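PDB 6N8B: transcription regulator AcaB from Escherichia coli, which probably regulates transcription by binding DNA, and plays a crucial role in the conjugation of IncC plasmids. Local coordinates for residues 71-83 against 158-172. Numbering follows the deposited sequence.
Sequences VILEHISKVSEDL and WQQRLIKLAGRIIGI
Asp82 meets Arg161 and Trp158 where helices 62-96 and 148-182 pack as an antiparallel pair in a mainly helical bundle. The axes of the two segments run 10.6 Å apart at 178°. Asp82 CB lies at the edge of the indole, in its plane, 3.9 Å from Trp158 CH2. CG stands beside the backbone N (chi1 -61°), and the carboxylate reaches across to Arg161. The two oxygens then take different partners. OD1 receives Lys78 NZ at 3.1 Å, one turn earlier on its own helix, through its syn lone pair. OD2 is bonded by Arg161 NH1 at 2.7 Å, through its anti lone pair, and more weakly by Arg161 NH2 at 2.9 Å. Both nitrogens share OD2, so this is not a two-on-two pairing, and the carboxylate and guanidinium planes are tilted 34° apart. A salt-bridge network results, in which one carboxylate probably offsets two positive charges. Val79 CG2 sits over one face of the guanidinium and also touches Leu165 CD2 at 3.6 Å. Leu165 continues to Leu126 of helix 118-142, which covers the pair from another side. Toward the start of segment 71-83 the contact is apolar, with Ile72 CD1 3.6 Å from Ile172 CG2. At the other end the Leu83 side chain lies alongside the indole, pointing the opposite way, and Leu83 CD2 comes to 3.5 Å from Trp158 CE3.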
loop_
_atom_site.group_PDB
_atom_site.type_symbol
_atom_site.label_atom_id
_atom_site.label_comp_id
_atom_site.label_asym_id
_atom_site.label_seq_id
_atom_site.Cartn_x
_atom_site.Cartn_y
_atom_site.Cartn_z
ATOM N N VAL A 71 9.625 11.488 2.108
ATOM C CA VAL A 71 8.269 11.521 2.642
ATOM C C VAL A 71 7.424 10.398 2.040
ATOM O O VAL A 71 6.528 9.865 2.706
ATOM C CB VAL A 71 7.649 12.910 2.409
ATOM C CG1 VAL A 71 6.136 12.839 2.368
ATOM C CG2 VAL A 71 8.104 13.866 3.502
ATOM N N ILE A 72 7.715 9.987 0.802
ATOM C CA ILE A 72 7.111 8.766 0.269
ATOM C C ILE A 72 7.513 7.573 1.123
ATOM O O ILE A 72 6.665 6.840 1.644
ATOM C CB ILE A 72 7.514 8.547 -1.202
ATOM C CG1 ILE A 72 6.753 9.484 -2.142
ATOM C CG2 ILE A 72 7.292 7.093 -1.598
ATOM C CD1 ILE A 72 5.372 8.979 -2.510
ATOM N N LEU A 73 8.815 7.382 1.310
ATOM C CA LEU A 73 9.280 6.193 2.004
ATOM C C LEU A 73 9.089 6.278 3.507
ATOM O O LEU A 73 9.163 5.245 4.172
ATOM C CB LEU A 73 10.749 5.905 1.662
ATOM C CG LEU A 73 11.069 5.383 0.244
ATOM C CD1 LEU A 73 10.869 6.386 -0.896
ATOM C CD2 LEU A 73 12.482 4.807 0.193
ATOM N N GLU A 74 8.801 7.460 4.055
ATOM C CA GLU A 74 8.388 7.527 5.453
ATOM C C GLU A 74 6.985 6.970 5.643
ATOM O O GLU A 74 6.733 6.200 6.579
ATOM C CB GLU A 74 8.459 8.964 5.967
ATOM C CG GLU A 74 9.800 9.340 6.580
ATOM C CD GLU A 74 9.971 10.843 6.730
ATOM O OE1 GLU A 74 8.953 11.564 6.644
ATOM O OE2 GLU A 74 11.122 11.307 6.913
ATOM N N HIS A 75 6.045 7.391 4.799
ATOM C CA HIS A 75 4.683 6.889 4.928
ATOM C C HIS A 75 4.649 5.380 4.748
ATOM O O HIS A 75 3.961 4.668 5.491
ATOM C CB HIS A 75 3.773 7.622 3.953
ATOM C CG HIS A 75 3.531 9.027 4.386
ATOM N ND1 HIS A 75 3.073 9.327 5.649
ATOM C CD2 HIS A 75 3.747 10.210 3.763
ATOM C CE1 HIS A 75 2.998 10.640 5.782
ATOM N NE2 HIS A 75 3.385 11.197 4.648
ATOM N N ILE A 76 5.404 4.876 3.774
ATOM C CA ILE A 76 5.519 3.436 3.606
ATOM C C ILE A 76 6.159 2.831 4.851
ATOM O O ILE A 76 5.773 1.747 5.304
ATOM C CB ILE A 76 6.317 3.127 2.327
ATOM C CG1 ILE A 76 5.518 3.568 1.100
ATOM C CG2 ILE A 76 6.622 1.650 2.226
ATOM C CD1 ILE A 76 6.256 3.390 -0.197
ATOM N N SER A 77 7.119 3.540 5.451
ATOM C CA SER A 77 7.770 2.999 6.638
ATOM C C SER A 77 6.849 2.993 7.846
ATOM O O SER A 77 6.829 2.006 8.588
ATOM C CB SER A 77 9.027 3.797 6.998
ATOM O OG SER A 77 9.735 4.207 5.849
ATOM N N LYS A 78 6.050 4.047 8.032
ATOM C CA LYS A 78 5.194 4.110 9.213
ATOM C C LYS A 78 4.127 3.024 9.186
ATOM O O LYS A 78 3.859 2.390 10.213
ATOM C CB LYS A 78 4.558 5.491 9.341
ATOM C CG LYS A 78 3.526 5.572 10.445
ATOM C CD LYS A 78 4.196 5.612 11.805
ATOM C CE LYS A 78 3.163 5.645 12.908
ATOM N NZ LYS A 78 3.736 5.149 14.177
ATOM N N VAL A 79 3.526 2.775 8.020
ATOM C CA VAL A 79 2.595 1.656 7.901
ATOM C C VAL A 79 3.316 0.339 8.148
ATOM O O VAL A 79 2.810 -0.542 8.854
ATOM C CB VAL A 79 1.902 1.676 6.526
ATOM C CG1 VAL A 79 0.991 0.466 6.377
ATOM C CG2 VAL A 79 1.114 2.958 6.356
ATOM N N SER A 80 4.517 0.189 7.583
ATOM C CA SER A 80 5.293 -1.029 7.800
ATOM C C SER A 80 5.632 -1.203 9.273
ATOM O O SER A 80 5.616 -2.323 9.798
ATOM C CB SER A 80 6.563 -1.000 6.954
ATOM O OG SER A 80 7.324 -2.177 7.159
ATOM N N GLU A 81 5.951 -0.102 9.950
ATOM C CA GLU A 81 6.302 -0.163 11.361
ATOM C C GLU A 81 5.107 -0.576 12.214
ATOM O O GLU A 81 5.257 -1.353 13.165
ATOM C CB GLU A 81 6.837 1.200 11.793
ATOM C CG GLU A 81 8.214 1.516 11.234
ATOM C CD GLU A 81 8.571 2.988 11.346
ATOM O OE1 GLU A 81 9.470 3.436 10.603
ATOM O OE2 GLU A 81 7.973 3.692 12.189
ATOM N N ASP A 82 3.908 -0.083 11.881
ATOM C CA ASP A 82 2.740 -0.369 12.711
ATOM C C ASP A 82 2.152 -1.751 12.465
ATOM O O ASP A 82 1.537 -2.319 13.373
ATOM C CB ASP A 82 1.650 0.681 12.493
ATOM C CG ASP A 82 2.099 2.076 12.860
ATOM O OD1 ASP A 82 3.091 2.208 13.609
ATOM O OD2 ASP A 82 1.446 3.041 12.411
ATOM N N LEU A 83 2.335 -2.324 11.272
ATOM C CA LEU A 83 1.962 -3.723 11.095
ATOM C C LEU A 83 2.919 -4.645 11.834
ATOM O O LEU A 83 2.497 -5.664 12.390
ATOM C CB LEU A 83 1.917 -4.092 9.610
ATOM C CG LEU A 83 0.935 -3.345 8.713
ATOM C CD1 LEU A 83 1.490 -3.208 7.315
ATOM C CD2 LEU A 83 -0.385 -4.073 8.681
ATOM N N TRP A 158 -7.338 -1.809 9.443
ATOM C CA TRP A 158 -6.111 -2.148 8.728
ATOM C C TRP A 158 -6.326 -2.116 7.222
ATOM O O TRP A 158 -5.430 -1.707 6.473
ATOM C CB TRP A 158 -5.587 -3.512 9.171
ATOM C CG TRP A 158 -4.880 -3.438 10.474
ATOM C CD1 TRP A 158 -5.262 -4.005 11.652
ATOM C CD2 TRP A 158 -3.683 -2.705 10.747
ATOM N NE1 TRP A 158 -4.362 -3.689 12.641
ATOM C CE2 TRP A 158 -3.384 -2.889 12.110
ATOM C CE3 TRP A 158 -2.831 -1.914 9.968
ATOM C CZ2 TRP A 158 -2.270 -2.315 12.711
ATOM C CZ3 TRP A 158 -1.728 -1.348 10.564
ATOM C CH2 TRP A 158 -1.454 -1.550 11.924
ATOM N N GLN A 159 -7.497 -2.558 6.757
ATOM C CA GLN A 159 -7.852 -2.347 5.358
ATOM C C GLN A 159 -7.809 -0.868 5.019
ATOM O O GLN A 159 -7.201 -0.459 4.024
ATOM C CB GLN A 159 -9.245 -2.903 5.074
ATOM C CG GLN A 159 -9.320 -3.856 3.913
ATOM C CD GLN A 159 -10.695 -4.464 3.756
ATOM O OE1 GLN A 159 -11.355 -4.803 4.739
ATOM N NE2 GLN A 159 -11.145 -4.589 2.512
ATOM N N GLN A 160 -8.423 -0.047 5.866
ATOM C CA GLN A 160 -8.466 1.383 5.614
ATOM C C GLN A 160 -7.080 2.004 5.699
ATOM O O GLN A 160 -6.779 2.928 4.942
ATOM C CB GLN A 160 -9.429 2.039 6.604
ATOM C CG GLN A 160 -9.785 3.482 6.318
ATOM C CD GLN A 160 -10.397 4.161 7.530
ATOM O OE1 GLN A 160 -11.577 4.512 7.528
ATOM N NE2 GLN A 160 -9.605 4.313 8.586
ATOM N N ARG A 161 -6.211 1.469 6.561
ATOM C CA ARG A 161 -4.890 2.061 6.764
ATOM C C ARG A 161 -4.053 2.024 5.490
ATOM O O ARG A 161 -3.394 3.011 5.141
ATOM C CB ARG A 161 -4.169 1.340 7.900
ATOM C CG ARG A 161 -2.802 1.899 8.211
ATOM C CD ARG A 161 -2.853 2.928 9.327
ATOM N NE ARG A 161 -1.637 3.734 9.350
ATOM C CZ ARG A 161 -0.530 3.404 10.006
ATOM N NH1 ARG A 161 -0.483 2.280 10.707
ATOM N NH2 ARG A 161 0.532 4.199 9.961
ATOM N N LEU A 162 -4.064 0.898 4.779
ATOM C CA LEU A 162 -3.336 0.852 3.519
ATOM C C LEU A 162 -4.063 1.611 2.420
ATOM O O LEU A 162 -3.413 2.134 1.508
ATOM C CB LEU A 162 -3.091 -0.590 3.080
ATOM C CG LEU A 162 -1.971 -1.317 3.825
ATOM C CD1 LEU A 162 -2.514 -2.137 4.983
ATOM C CD2 LEU A 162 -1.168 -2.175 2.859
ATOM N N ILE A 163 -5.394 1.674 2.475
ATOM C CA ILE A 163 -6.137 2.416 1.459
ATOM C C ILE A 163 -5.778 3.899 1.500
ATOM O O ILE A 163 -5.534 4.518 0.458
ATOM C CB ILE A 163 -7.650 2.191 1.623
ATOM C CG1 ILE A 163 -8.036 0.773 1.187
ATOM C CG2 ILE A 163 -8.419 3.204 0.802
ATOM C CD1 ILE A 163 -7.791 0.485 -0.294
ATOM N N LYS A 164 -5.742 4.501 2.696
ATOM C CA LYS A 164 -5.284 5.890 2.764
ATOM C C LYS A 164 -3.796 6.022 2.452
ATOM O O LYS A 164 -3.374 7.059 1.928
ATOM C CB LYS A 164 -5.664 6.554 4.094
ATOM C CG LYS A 164 -5.449 5.785 5.359
ATOM C CD LYS A 164 -5.111 6.742 6.488
ATOM C CE LYS A 164 -6.376 7.272 7.161
ATOM N NZ LYS A 164 -7.202 6.263 7.892
ATOM N N LEU A 165 -2.983 5.009 2.762
ATOM C CA LEU A 165 -1.600 5.038 2.291
ATOM C C LEU A 165 -1.553 5.080 0.770
ATOM O O LEU A 165 -0.827 5.889 0.180
ATOM C CB LEU A 165 -0.832 3.826 2.808
ATOM C CG LEU A 165 0.601 3.781 2.273
ATOM C CD1 LEU A 165 1.355 5.055 2.629
ATOM C CD2 LEU A 165 1.323 2.557 2.781
ATOM N N ALA A 166 -2.334 4.213 0.118
ATOM C CA ALA A 166 -2.513 4.298 -1.327
ATOM C C ALA A 166 -2.935 5.699 -1.747
ATOM O O ALA A 166 -2.298 6.323 -2.603
ATOM C CB ALA A 166 -3.552 3.271 -1.780
ATOM N N GLY A 167 -4.008 6.211 -1.137
ATOM C CA GLY A 167 -4.496 7.538 -1.481
ATOM C C GLY A 167 -3.439 8.610 -1.350
ATOM O O GLY A 167 -3.387 9.552 -2.144
ATOM N N ARG A 168 -2.563 8.471 -0.367
ATOM C CA ARG A 168 -1.625 9.547 -0.103
ATOM C C ARG A 168 -0.450 9.518 -1.064
ATOM O O ARG A 168 0.015 10.574 -1.509
ATOM C CB ARG A 168 -1.201 9.471 1.348
ATOM C CG ARG A 168 -2.328 10.035 2.164
ATOM C CD ARG A 168 -1.843 10.502 3.461
ATOM N NE ARG A 168 -1.094 11.735 3.208
ATOM C CZ ARG A 168 -0.001 12.111 3.845
ATOM N NH1 ARG A 168 0.442 11.347 4.800
ATOM N NH2 ARG A 168 0.629 13.239 3.516
ATOM N N ILE A 169 0.020 8.320 -1.410
ATOM C CA ILE A 169 0.955 8.168 -2.520
ATOM C C ILE A 169 0.423 8.891 -3.748
ATOM O O ILE A 169 1.102 9.740 -4.341
ATOM C CB ILE A 169 1.195 6.675 -2.801
ATOM C CG1 ILE A 169 2.041 6.061 -1.683
ATOM C CG2 ILE A 169 1.843 6.484 -4.165
ATOM C CD1 ILE A 169 2.175 4.562 -1.775
ATOM N N ILE A 170 -0.814 8.571 -4.140
ATOM C CA ILE A 170 -1.419 9.225 -5.297
ATOM C C ILE A 170 -1.543 10.723 -5.057
ATOM O O ILE A 170 -1.250 11.530 -5.946
ATOM C CB ILE A 170 -2.777 8.576 -5.617
ATOM C CG1 ILE A 170 -2.553 7.192 -6.228
ATOM C CG2 ILE A 170 -3.593 9.457 -6.553
ATOM C CD1 ILE A 170 -3.439 6.121 -5.652
ATOM N N GLY A 171 -1.930 11.119 -3.843
ATOM C CA GLY A 171 -1.958 12.536 -3.517
ATOM C C GLY A 171 -0.596 13.191 -3.663
ATOM O O GLY A 171 -0.478 14.283 -4.226
ATOM N N ILE A 172 0.451 12.524 -3.168
ATOM C CA ILE A 172 1.815 12.993 -3.391
ATOM C C ILE A 172 2.101 13.092 -4.883
ATOM O O ILE A 172 2.759 14.033 -5.344
ATOM C CB ILE A 172 2.821 12.070 -2.678
ATOM C CG1 ILE A 172 2.730 12.258 -1.162
ATOM C CG2 ILE A 172 4.232 12.332 -3.174
ATOM C CD1 ILE A 172 3.570 11.280 -0.366
#